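Local atomic coordinates of response regulator (Colwellia psychrerythraea, PDB entry 3EQZ), a protein that belongs to the response regulators and carries a receiver domain of the CheY-like fold, the kind of module that relays signals in two-component systems. Residues B[31-35]-B[36-40]; B[62-65]-B[66-70]; B[108-112]-B[113-117]; B[117-120]-B[121-124]. All blocks are in the same frame, centred on the assembly; numbering follows the deposited sequence.

All four contacts are local, made between residues close in sequence. Contacts 1 and 3 are largely surface contacts at helix starts, one leading from an edge strand into helix 36-39, the other capping helix 112-124. Contacts 2 and 4 lie within helices, each with buried apolar side chains toward the sheet and a mixed face at a subunit interface; contacts 3 and 4 both meet the third subunit, contact 2 the second. Crossed aromatic rings mark contact 1, a charged network contact 2, capping and hydroxyl-to-carbonyl bonds contacts 3 and 4. Contacts 1 and 2 touch through Pro-36, Phe-39 and Val-64, while contacts 3 and 4 share Cys-117 on the opposite side of the chain's centre.

Contact 1 (B[31-35]-B[36-40]); sequences EAFQH and PRAFL
The turn from an edge strand of the receiver-domain sheet into the short helix 36-39 folds Phe-39 back against Phe-33, and the two rings form a T-shaped pair. The edge of Phe-39 is directed at the face of Phe-33, with centroids 5.7 Å apart and planes inclined at 66°. CB and CD1 of Phe-39 meet the ring face: CB sits over it as a CH-pi partner, 3.9 Å from Phe-33 CG, and CD1 lies above the same ring, displaced toward the rim, 4.2 Å from Phe-33 CD2. The backbone shares in the contact, since Phe-33 CD1 comes within 3.8 Å of Phe-39 CA. With Phe-33 CG anti to its own carbonyl carbon (chi1 -70°), the ring is carried against the first turn of the helix, where Phe-33 CD1 also lies 4.4 Å from the methyl CB of Ala-38.

The helix start is organised by the carbonyl of His-35, the N-cap residue. Its oxygen accepts two backbone N-H groups: Phe-39 N at 3.2 Å, lying in the carbonyl plane, and Ala-38 N at 3.0 Å, well above that plane and with a more bent N-H geometry. Pro-36 fills the first helical position and has no N-H to offer. The imidazole of His-35 leads away from the helix.

Phe-33 and Phe-39 both pack on Phe-7 of the adjoining strand 6-9, and Phe-39 reaches Val-9 as well. Pro-36 and Phe-39 rest against Val-64, which places helix 36-39 between the edge of the sheet and helix 60-70.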
loop_
_atom_site.group_PDB
_atom_site.type_symbol
_atom_site.label_atom_id
_atom_site.label_comp_id
_atom_site.label_asym_id
_atom_site.label_seq_id
_atom_site.Cartn_x
_atom_site.Cartn_y
_atom_site.Cartn_z
ATOM N N GLU B 31 7.047 -23.378 21.365
ATOM C CA GLU B 31 5.918 -24.258 21.231
ATOM C C GLU B 31 5.204 -23.930 19.907
ATOM O O GLU B 31 4.962 -22.766 19.597
ATOM C CB GLU B 31 4.994 -24.049 22.431
ATOM C CG GLU B 31 3.660 -24.719 22.263
ATOM C CD GLU B 31 2.951 -25.089 23.598
ATOM O OE1 GLU B 31 2.966 -24.275 24.569
ATOM O OE2 GLU B 31 2.354 -26.196 23.642
ATOM N N ALA B 32 4.894 -24.953 19.119
ATOM C CA ALA B 32 4.275 -24.738 17.846
ATOM C C ALA B 32 2.811 -25.160 17.863
ATOM O O ALA B 32 2.488 -26.249 18.363
ATOM C CB ALA B 32 5.031 -25.481 16.764
ATOM N N PHE B 33 1.938 -24.300 17.321
ATOM C CA PHE B 33 0.486 -24.557 17.220
ATOM C C PHE B 33 0.061 -24.669 15.770
ATOM O O PHE B 33 0.174 -23.680 15.017
ATOM C CB PHE B 33 -0.304 -23.402 17.838
ATOM C CG PHE B 33 -0.179 -23.335 19.320
ATOM C CD1 PHE B 33 -1.169 -23.860 20.131
ATOM C CD2 PHE B 33 0.959 -22.818 19.907
ATOM C CE1 PHE B 33 -1.033 -23.834 21.498
ATOM C CE2 PHE B 33 1.104 -22.810 21.273
ATOM C CZ PHE B 33 0.106 -23.302 22.069
ATOM N N GLN B 34 -0.434 -25.835 15.361
ATOM C CA GLN B 34 -0.937 -25.967 14.006
ATOM C C GLN B 34 -2.417 -25.516 13.930
ATOM O O GLN B 34 -2.985 -25.405 12.829
ATOM C CB GLN B 34 -0.795 -27.400 13.479
ATOM C CG GLN B 34 0.368 -28.210 14.089
ATOM C CD GLN B 34 1.486 -28.494 13.090
ATOM O OE1 GLN B 34 2.676 -28.514 13.453
ATOM N NE2 GLN B 34 1.110 -28.724 11.823
ATOM N N HIS B 35 -3.024 -25.250 15.083
ATOM C CA HIS B 35 -4.413 -24.866 15.138
ATOM C C HIS B 35 -4.546 -23.521 15.810
ATOM O O HIS B 35 -4.469 -23.409 17.046
ATOM C CB HIS B 35 -5.261 -25.902 15.917
ATOM C CG HIS B 35 -5.249 -27.265 15.303
ATOM N ND1 HIS B 35 -4.379 -28.261 15.713
ATOM C CD2 HIS B 35 -5.981 -27.792 14.292
ATOM C CE1 HIS B 35 -4.584 -29.342 14.981
ATOM N NE2 HIS B 35 -5.550 -29.084 14.113
ATOM N N PRO B 36 -4.776 -22.485 14.997
ATOM C CA PRO B 36 -4.829 -21.115 15.494
ATOM C C PRO B 36 -5.817 -20.949 16.625
ATOM O O PRO B 36 -5.547 -20.244 17.594
ATOM C CB PRO B 36 -5.292 -20.314 14.267
ATOM C CG PRO B 36 -4.770 -21.104 13.091
ATOM C CD PRO B 36 -4.701 -22.556 13.525
ATOM N N ARG B 37 -6.964 -21.580 16.529
ATOM C CA ARG B 37 -7.941 -21.345 17.592
ATOM C C ARG B 37 -7.523 -21.882 18.935
ATOM O O ARG B 37 -7.946 -21.410 19.955
ATOM C CB ARG B 37 -9.278 -21.947 17.250
ATOM C CG ARG B 37 -10.187 -21.729 18.418
ATOM C CD ARG B 37 -11.577 -22.141 18.121
ATOM N NE ARG B 37 -12.383 -21.798 19.280
ATOM C CZ ARG B 37 -11.948 -21.067 20.302
ATOM N NH1 ARG B 37 -10.698 -20.574 20.303
ATOM N NH2 ARG B 37 -12.774 -20.826 21.321
ATOM N N ALA B 38 -6.681 -22.898 18.938
ATOM C CA ALA B 38 -6.195 -23.403 20.202
ATOM C C ALA B 38 -5.211 -22.396 20.766
ATOM O O ALA B 38 -5.152 -22.139 21.987
ATOM C CB ALA B 38 -5.502 -24.780 19.996
ATOM N N PHE B 39 -4.411 -21.821 19.871
ATOM C CA PHE B 39 -3.461 -20.812 20.313
ATOM C C PHE B 39 -4.197 -19.646 20.948
ATOM O O PHE B 39 -3.726 -19.056 21.915
ATOM C CB PHE B 39 -2.607 -20.323 19.152
ATOM C CG PHE B 39 -1.880 -19.035 19.451
ATOM C CD1 PHE B 39 -0.731 -19.037 20.235
ATOM C CD2 PHE B 39 -2.317 -17.844 18.912
ATOM C CE1 PHE B 39 -0.042 -17.857 20.509
ATOM C CE2 PHE B 39 -1.658 -16.671 19.167
ATOM C CZ PHE B 39 -0.507 -16.680 19.967
ATOM N N LEU B 40 -5.369 -19.337 20.427
ATOM C CA LEU B 40 -6.114 -18.153 20.892
ATOM C C LEU B 40 -6.718 -18.288 22.290
ATOM O O LEU B 40 -7.267 -17.335 22.825
ATOM C CB LEU B 40 -7.189 -17.767 19.878
ATOM C CG LEU B 40 -6.659 -17.169 18.564
ATOM C CD1 LEU B 40 -7.770 -16.732 17.639
ATOM C CD2 LEU B 40 -5.711 -15.998 18.881
#

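Contact 2 (B[62-65]-B[66-70]); sequences IEVI and RHLAE
Glu-63 and Arg-66, one turn apart on helix 60-70, form a bidentate, side-on salt bridge, their carboxylate and guanidinium nearly coplanar with 23° between the planes. Arg-66 NE donates to Glu-63 OE1 at 3.1 Å and Arg-66 NH2 to Glu-63 OE2 at 2.6 Å, each oxygen using its syn lone pair close to the guanidinium plane. A further approach of Arg-66 NE to Glu-63 OE2 is weak. Arg-66 NH1 makes a salt bridge with Glu-70 OE2, modelled too short for its length to be trusted; the two bonds to Glu-63 alone would probably hold the guanidinium's rotation.

To meet, Glu-63 starts with CG anti to the backbone N (chi1 -175°) and then turns at chi2, while Arg-66 bends at chi2 and chi3. Both side chains spring from a regular helix, with Arg-66 N bonded to Ile-62 O at 2.9 Å and His-67 N to Glu-63 O at 2.8 Å.

The inward side is apolar. Val-64 and Leu-68 point the same way, with Val-64 CG1 3.8 Å from Leu-68 CD1; Val-64 packs on Leu-52 and Leu-68 on Ile-50 of strand 49-53. Ile-62 meets Ile-62 of the second subunit, and Arg-66 packs on Met-59 of that subunit. Glu-63 OE1 lies near Glu-63 OE1 of the second subunit; long, weak ion pairs between each Glu-63 and Arg-66 of the other chain may offset these like charges. The arrangement is that of an amphipathic helix in a beta-alpha-beta unit of the CheY-like fold, linking strands 49-53 and 76-81, with a salt-bridge network spanning i, i+3 and i+7.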
loop_
_atom_site.group_PDB
_atom_site.type_symbol
_atom_site.label_atom_id
_atom_site.label_comp_id
_atom_site.label_asym_id
_atom_site.label_seq_id
_atom_site.Cartn_x
_atom_site.Cartn_y
_atom_site.Cartn_z
ATOM N N ILE B 62 -5.334 -13.270 9.769
ATOM C CA ILE B 62 -6.077 -12.066 10.120
ATOM C C ILE B 62 -6.916 -12.213 11.378
ATOM O O ILE B 62 -7.004 -11.291 12.188
ATOM C CB ILE B 62 -6.973 -11.618 8.949
ATOM C CG1 ILE B 62 -6.109 -11.545 7.691
ATOM C CG2 ILE B 62 -7.519 -10.223 9.228
ATOM C CD1 ILE B 62 -4.778 -10.818 7.937
ATOM N N GLU B 63 -7.544 -13.362 11.568
ATOM C CA GLU B 63 -8.316 -13.588 12.821
ATOM C C GLU B 63 -7.447 -13.598 14.087
ATOM O O GLU B 63 -7.862 -13.156 15.161
ATOM C CB GLU B 63 -9.082 -14.930 12.745
ATOM C CG GLU B 63 -10.021 -15.175 13.988
ATOM C CD GLU B 63 -10.821 -13.893 14.404
ATOM O OE1 GLU B 63 -11.073 -13.038 13.528
ATOM O OE2 GLU B 63 -11.187 -13.714 15.601
ATOM N N VAL B 64 -6.240 -14.132 13.995
ATOM C CA VAL B 64 -5.362 -14.101 15.167
ATOM C C VAL B 64 -4.990 -12.641 15.485
ATOM O O VAL B 64 -4.997 -12.232 16.634
ATOM C CB VAL B 64 -4.112 -14.972 14.888
ATOM C CG1 VAL B 64 -2.992 -14.739 15.891
ATOM C CG2 VAL B 64 -4.519 -16.491 14.807
ATOM N N ILE B 65 -4.683 -11.846 14.445
ATOM C CA ILE B 65 -4.386 -10.421 14.634
ATOM C C ILE B 65 -5.542 -9.679 15.270
ATOM O O ILE B 65 -5.360 -8.970 16.271
ATOM C CB ILE B 65 -3.987 -9.758 13.281
ATOM C CG1 ILE B 65 -2.600 -10.247 12.877
ATOM C CG2 ILE B 65 -4.033 -8.227 13.386
ATOM C CD1 ILE B 65 -2.229 -9.867 11.438
ATOM N N ARG B 66 -6.742 -9.848 14.698
ATOM C CA ARG B 66 -7.973 -9.314 15.296
ATOM C C ARG B 66 -8.132 -9.743 16.770
ATOM O O ARG B 66 -8.364 -8.934 17.634
ATOM C CB ARG B 66 -9.225 -9.764 14.512
ATOM C CG ARG B 66 -10.428 -8.842 14.823
ATOM C CD ARG B 66 -11.806 -9.504 14.819
ATOM N NE ARG B 66 -11.819 -10.750 15.545
ATOM C CZ ARG B 66 -12.013 -10.870 16.855
ATOM N NH1 ARG B 66 -12.219 -9.793 17.616
ATOM N NH2 ARG B 66 -11.964 -12.087 17.412
ATOM N N HIS B 67 -8.023 -11.033 17.053
ATOM C CA HIS B 67 -8.159 -11.472 18.452
ATOM C C HIS B 67 -7.100 -10.825 19.362
ATOM O O HIS B 67 -7.406 -10.293 20.425
ATOM C CB HIS B 67 -8.057 -13.004 18.528
ATOM C CG HIS B 67 -8.152 -13.538 19.930
ATOM N ND1 HIS B 67 -9.346 -13.976 20.482
ATOM C CD2 HIS B 67 -7.208 -13.695 20.890
ATOM C CE1 HIS B 67 -9.131 -14.372 21.728
ATOM N NE2 HIS B 67 -7.840 -14.211 21.999
ATOM N N LEU B 68 -5.842 -10.868 18.932
ATOM C CA LEU B 68 -4.764 -10.280 19.731
ATOM C C LEU B 68 -5.006 -8.814 20.004
ATOM O O LEU B 68 -4.769 -8.348 21.105
ATOM C CB LEU B 68 -3.381 -10.477 19.052
ATOM C CG LEU B 68 -2.871 -11.910 18.884
ATOM C CD1 LEU B 68 -1.661 -11.876 18.010
ATOM C CD2 LEU B 68 -2.514 -12.616 20.177
ATOM N N ALA B 69 -5.467 -8.081 19.004
ATOM C CA ALA B 69 -5.690 -6.634 19.164
ATOM C C ALA B 69 -6.866 -6.361 20.117
ATOM O O ALA B 69 -6.815 -5.464 20.954
ATOM C CB ALA B 69 -5.974 -5.975 17.804
ATOM N N GLU B 70 -7.950 -7.124 19.968
ATOM C CA GLU B 70 -9.117 -6.912 20.854
ATOM C C GLU B 70 -8.780 -7.156 22.331
ATOM O O GLU B 70 -9.185 -6.384 23.208
ATOM C CB GLU B 70 -10.278 -7.783 20.422
ATOM C CG GLU B 70 -11.413 -7.750 21.411
ATOM C CD GLU B 70 -12.420 -8.849 21.163
ATOM O OE1 GLU B 70 -13.131 -9.207 22.153
ATOM O OE2 GLU B 70 -12.476 -9.352 19.990
#

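Contact 3 (B[108-112]-B[113-117]); sequences KPINT and EVLTC
Asn-111 and Val-114 meet at the first turn of helix 112-124, where the asparagine side chain caps the helix. Asn-111 OD1 accepts from Val-114 N at 2.9 Å with a nearly straight N-H (167°), although the donor stands above the plane of the side-chain carbonyl. With CG anti to the backbone N (chi1 -178°), the amide reaches the N-H groups of the first turn, where Asn-111 CG also lies 3.8 Å from Val-114 CG2 and Asn-111 OD1 3.3 Å from Glu-113 CB; the side chains of Asn-111 and Val-114 cross at about a right angle. The main-chain oxygen of the asparagine is used too: Leu-115 N reaches Asn-111 O at 3.1 Å, in the carbonyl plane.

This is an asparagine N-cap, placed after the loop that leaves strand 101-107, the last strand of the sheet. In that loop Lys-108 forms a salt bridge with Asp-53 at the end of the third strand, and Pro-109 follows a cis peptide bond; this lysine, cis peptide and aspartate together are a hallmark of receiver domains.

The closer-packed side faces helix 13-23 and the sheet. Leu-115 is buried against Leu-19 and Phe-106, and its CD2 lies 4.3 Å from CG1 of Ile-110, which itself packs on Leu-18 and Ile-80. Next to it, Thr-112 O accepts twice from Thr-116, from OG1 at 2.8 Å and from the backbone N at 2.9 Å, the two donors arriving from opposite faces of the carbonyl plane.

Exposed Asn-111 and the carboxylate end of Glu-113, whose chain is extended beyond CG, make the looser part. Ser-121 of the third subunit partly covers this face, packing on Glu-113 and Val-114.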
loop_
_atom_site.group_PDB
_atom_site.type_symbol
_atom_site.label_atom_id
_atom_site.label_comp_id
_atom_site.label_asym_id
_atom_site.label_seq_id
_atom_site.Cartn_x
_atom_site.Cartn_y
_atom_site.Cartn_z
ATOM N N LYS B 108 8.032 -15.298 2.651
ATOM C CA LYS B 108 8.265 -16.664 2.327
ATOM C C LYS B 108 8.631 -16.759 0.828
ATOM O O LYS B 108 8.297 -15.854 0.049
ATOM C CB LYS B 108 7.013 -17.449 2.630
ATOM C CG LYS B 108 7.091 -18.173 3.917
ATOM C CD LYS B 108 5.736 -18.378 4.466
ATOM C CE LYS B 108 5.009 -19.361 3.667
ATOM N NZ LYS B 108 3.787 -19.836 4.378
ATOM N N PRO B 109 9.417 -17.789 0.450
ATOM C CA PRO B 109 10.001 -18.706 1.430
ATOM C C PRO B 109 11.098 -18.012 2.222
ATOM O O PRO B 109 11.799 -17.090 1.760
ATOM C CB PRO B 109 10.607 -19.839 0.574
ATOM C CG PRO B 109 10.958 -19.152 -0.705
ATOM C CD PRO B 109 10.021 -17.948 -0.881
ATOM N N ILE B 110 11.238 -18.520 3.417
ATOM C CA ILE B 110 11.964 -17.866 4.454
ATOM C C ILE B 110 13.473 -17.889 4.195
ATOM O O ILE B 110 14.001 -18.908 3.787
ATOM C CB ILE B 110 11.607 -18.613 5.773
ATOM C CG1 ILE B 110 11.602 -17.652 6.936
ATOM C CG2 ILE B 110 12.472 -19.806 5.959
ATOM C CD1 ILE B 110 10.179 -17.266 7.265
ATOM N N ASN B 111 14.151 -16.766 4.417
ATOM C CA ASN B 111 15.618 -16.752 4.417
ATOM C C ASN B 111 16.073 -17.156 5.817
ATOM O O ASN B 111 15.957 -16.396 6.777
ATOM C CB ASN B 111 16.182 -15.379 3.986
ATOM C CG ASN B 111 17.696 -15.379 3.938
ATOM O OD1 ASN B 111 18.343 -15.875 4.836
ATOM N ND2 ASN B 111 18.262 -14.844 2.882
ATOM N N THR B 112 16.521 -18.385 5.962
ATOM C CA THR B 112 16.766 -18.904 7.306
ATOM C C THR B 112 17.980 -18.224 7.930
ATOM O O THR B 112 18.049 -18.049 9.145
ATOM C CB THR B 112 16.996 -20.437 7.274
ATOM O OG1 THR B 112 18.113 -20.677 6.427
ATOM C CG2 THR B 112 15.788 -21.163 6.659
ATOM N N GLU B 113 18.939 -17.824 7.092
ATOM C CA GLU B 113 20.078 -17.046 7.593
ATOM C C GLU B 113 19.594 -15.764 8.273
ATOM O O GLU B 113 20.001 -15.475 9.409
ATOM C CB GLU B 113 21.095 -16.727 6.454
ATOM C CG GLU B 113 22.352 -15.963 6.866
ATOM C CD GLU B 113 23.305 -15.595 5.673
ATOM O OE1 GLU B 113 22.918 -15.694 4.489
ATOM O OE2 GLU B 113 24.459 -15.202 5.948
ATOM N N VAL B 114 18.772 -14.974 7.577
ATOM C CA VAL B 114 18.289 -13.698 8.170
ATOM C C VAL B 114 17.477 -13.953 9.450
ATOM O O VAL B 114 17.627 -13.235 10.432
ATOM C CB VAL B 114 17.423 -12.843 7.174
ATOM C CG1 VAL B 114 16.738 -11.687 7.883
ATOM C CG2 VAL B 114 18.263 -12.309 6.048
ATOM N N LEU B 115 16.638 -14.988 9.451
ATOM C CA LEU B 115 15.800 -15.269 10.621
ATOM C C LEU B 115 16.670 -15.693 11.834
ATOM O O LEU B 115 16.455 -15.288 12.957
ATOM C CB LEU B 115 14.760 -16.358 10.282
ATOM C CG LEU B 115 13.846 -16.714 11.468
ATOM C CD1 LEU B 115 13.116 -15.531 12.100
ATOM C CD2 LEU B 115 12.797 -17.776 11.064
ATOM N N THR B 116 17.656 -16.518 11.580
ATOM C CA THR B 116 18.575 -16.982 12.648
ATOM C C THR B 116 19.339 -15.800 13.243
ATOM O O THR B 116 19.429 -15.626 14.473
ATOM C CB THR B 116 19.570 -18.003 12.067
ATOM O OG1 THR B 116 18.830 -19.130 11.595
ATOM C CG2 THR B 116 20.555 -18.474 13.171
ATOM N N CYS B 117 19.834 -14.962 12.340
ATOM C CA CYS B 117 20.526 -13.747 12.724
ATOM C C CYS B 117 19.625 -12.783 13.567
ATOM O O CYS B 117 20.000 -12.338 14.679
ATOM C CB CYS B 117 21.050 -13.081 11.456
ATOM S SG CYS B 117 22.108 -11.688 11.807
#

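Contact 4 (B[117-120]-B[121-124]); sequences CFLT and SLSN
Ser-121 and Phe-118 are joined by a hydroxyl-to-carbonyl hydrogen bond, Ser-121 OG donating to Phe-118 O at 3.0 Å. The hydroxyl can turn back along the helix because OG stands between the backbone N and the carbonyl carbon (chi1 67°). The same oxygen takes Leu-122 N at 2.9 Å, so it is held by two donors. Regular i to i+4 backbone bonds continue on either side, Ser-121 N to Cys-117 O and Asn-124 N to Thr-120 O, both 3.0 Å long. The hydroxyl of Thr-120 bonds back to Thr-116 O, and Ser-123 OG is hydrogen-bonded with Ser-2 N.

These residues form the last turns of helix 112-124, the C-terminal helix of the CheY-like fold.

Apolar contacts gather on its inner side. Leu-122 CD2 lies 4.2 Å from Phe-118 CE2, approaching the ring obliquely, and 4.3 Å from Leu-119 CD2. Phe-118 and Leu-122 both rest on Ile-103 of strand 101-107, while Leu-119 packs on Ile-26.

Mixed packing joins Thr-120 and Asn-124, which run alongside each other, with Thr-120 CG2 3.9 Å from Asn-124 ND2. Across the subunit interface, Cys-117 meets Cys-117 of the third subunit, and Phe-118 packs on Val-114 of that subunit.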
loop_
_atom_site.group_PDB
_atom_site.type_symbol
_atom_site.label_atom_id
_atom_site.label_comp_id
_atom_site.label_asym_id
_atom_site.label_seq_id
_atom_site.Cartn_x
_atom_site.Cartn_y
_atom_site.Cartn_z
ATOM N N CYS B 117 19.834 -14.962 12.340
ATOM C CA CYS B 117 20.526 -13.747 12.724
ATOM C C CYS B 117 19.625 -12.783 13.567
ATOM O O CYS B 117 20.000 -12.338 14.679
ATOM C CB CYS B 117 21.050 -13.081 11.456
ATOM S SG CYS B 117 22.108 -11.688 11.807
ATOM N N PHE B 118 18.402 -12.527 13.089
ATOM C CA PHE B 118 17.457 -11.716 13.853
ATOM C C PHE B 118 17.107 -12.280 15.252
ATOM O O PHE B 118 17.107 -11.561 16.259
ATOM C CB PHE B 118 16.170 -11.457 13.051
ATOM C CG PHE B 118 15.156 -10.653 13.824
ATOM C CD1 PHE B 118 15.400 -9.319 14.140
ATOM C CD2 PHE B 118 13.980 -11.234 14.267
ATOM C CE1 PHE B 118 14.478 -8.577 14.896
ATOM C CE2 PHE B 118 13.061 -10.509 15.007
ATOM C CZ PHE B 118 13.295 -9.173 15.303
ATOM N N LEU B 119 16.751 -13.561 15.323
ATOM C CA LEU B 119 16.412 -14.130 16.630
ATOM C C LEU B 119 17.637 -14.129 17.566
ATOM O O LEU B 119 17.515 -13.931 18.765
ATOM C CB LEU B 119 15.882 -15.540 16.469
ATOM C CG LEU B 119 14.532 -15.685 15.706
ATOM C CD1 LEU B 119 14.186 -17.136 15.494
ATOM C CD2 LEU B 119 13.426 -14.992 16.484
ATOM N N THR B 120 18.817 -14.363 17.025
ATOM C CA THR B 120 20.027 -14.201 17.822
ATOM C C THR B 120 20.136 -12.793 18.415
ATOM O O THR B 120 20.283 -12.658 19.639
ATOM C CB THR B 120 21.270 -14.606 17.019
ATOM O OG1 THR B 120 21.101 -15.967 16.602
ATOM C CG2 THR B 120 22.594 -14.475 17.848
ATOM N N SER B 121 20.020 -11.733 17.606
ATOM C CA SER B 121 20.096 -10.398 18.237
ATOM C C SER B 121 18.939 -10.173 19.237
ATOM O O SER B 121 19.109 -9.504 20.275
ATOM C CB SER B 121 20.120 -9.267 17.207
ATOM O OG SER B 121 18.871 -9.199 16.530
ATOM N N LEU B 122 17.772 -10.737 18.928
ATOM C CA LEU B 122 16.591 -10.546 19.770
ATOM C C LEU B 122 16.863 -11.129 21.159
ATOM O O LEU B 122 16.578 -10.497 22.198
ATOM C CB LEU B 122 15.339 -11.156 19.106
ATOM C CG LEU B 122 14.001 -10.939 19.825
ATOM C CD1 LEU B 122 13.734 -9.463 20.031
ATOM C CD2 LEU B 122 12.795 -11.622 19.089
ATOM N N SER B 123 17.458 -12.317 21.157
ATOM C CA SER B 123 17.858 -13.012 22.368
ATOM C C SER B 123 18.885 -12.207 23.169
ATOM O O SER B 123 18.756 -12.043 24.359
ATOM C CB SER B 123 18.500 -14.318 21.974
ATOM O OG SER B 123 18.739 -15.130 23.086
ATOM N N ASN B 124 19.917 -11.730 22.491
ATOM C CA ASN B 124 20.970 -10.963 23.127
ATOM C C ASN B 124 20.489 -9.625 23.716
ATOM O O ASN B 124 21.106 -9.095 24.633
ATOM C CB ASN B 124 22.098 -10.703 22.118
ATOM C CG ASN B 124 22.805 -11.976 21.707
ATOM O OD1 ASN B 124 22.701 -12.992 22.383
ATOM N ND2 ASN B 124 23.523 -11.931 20.590
#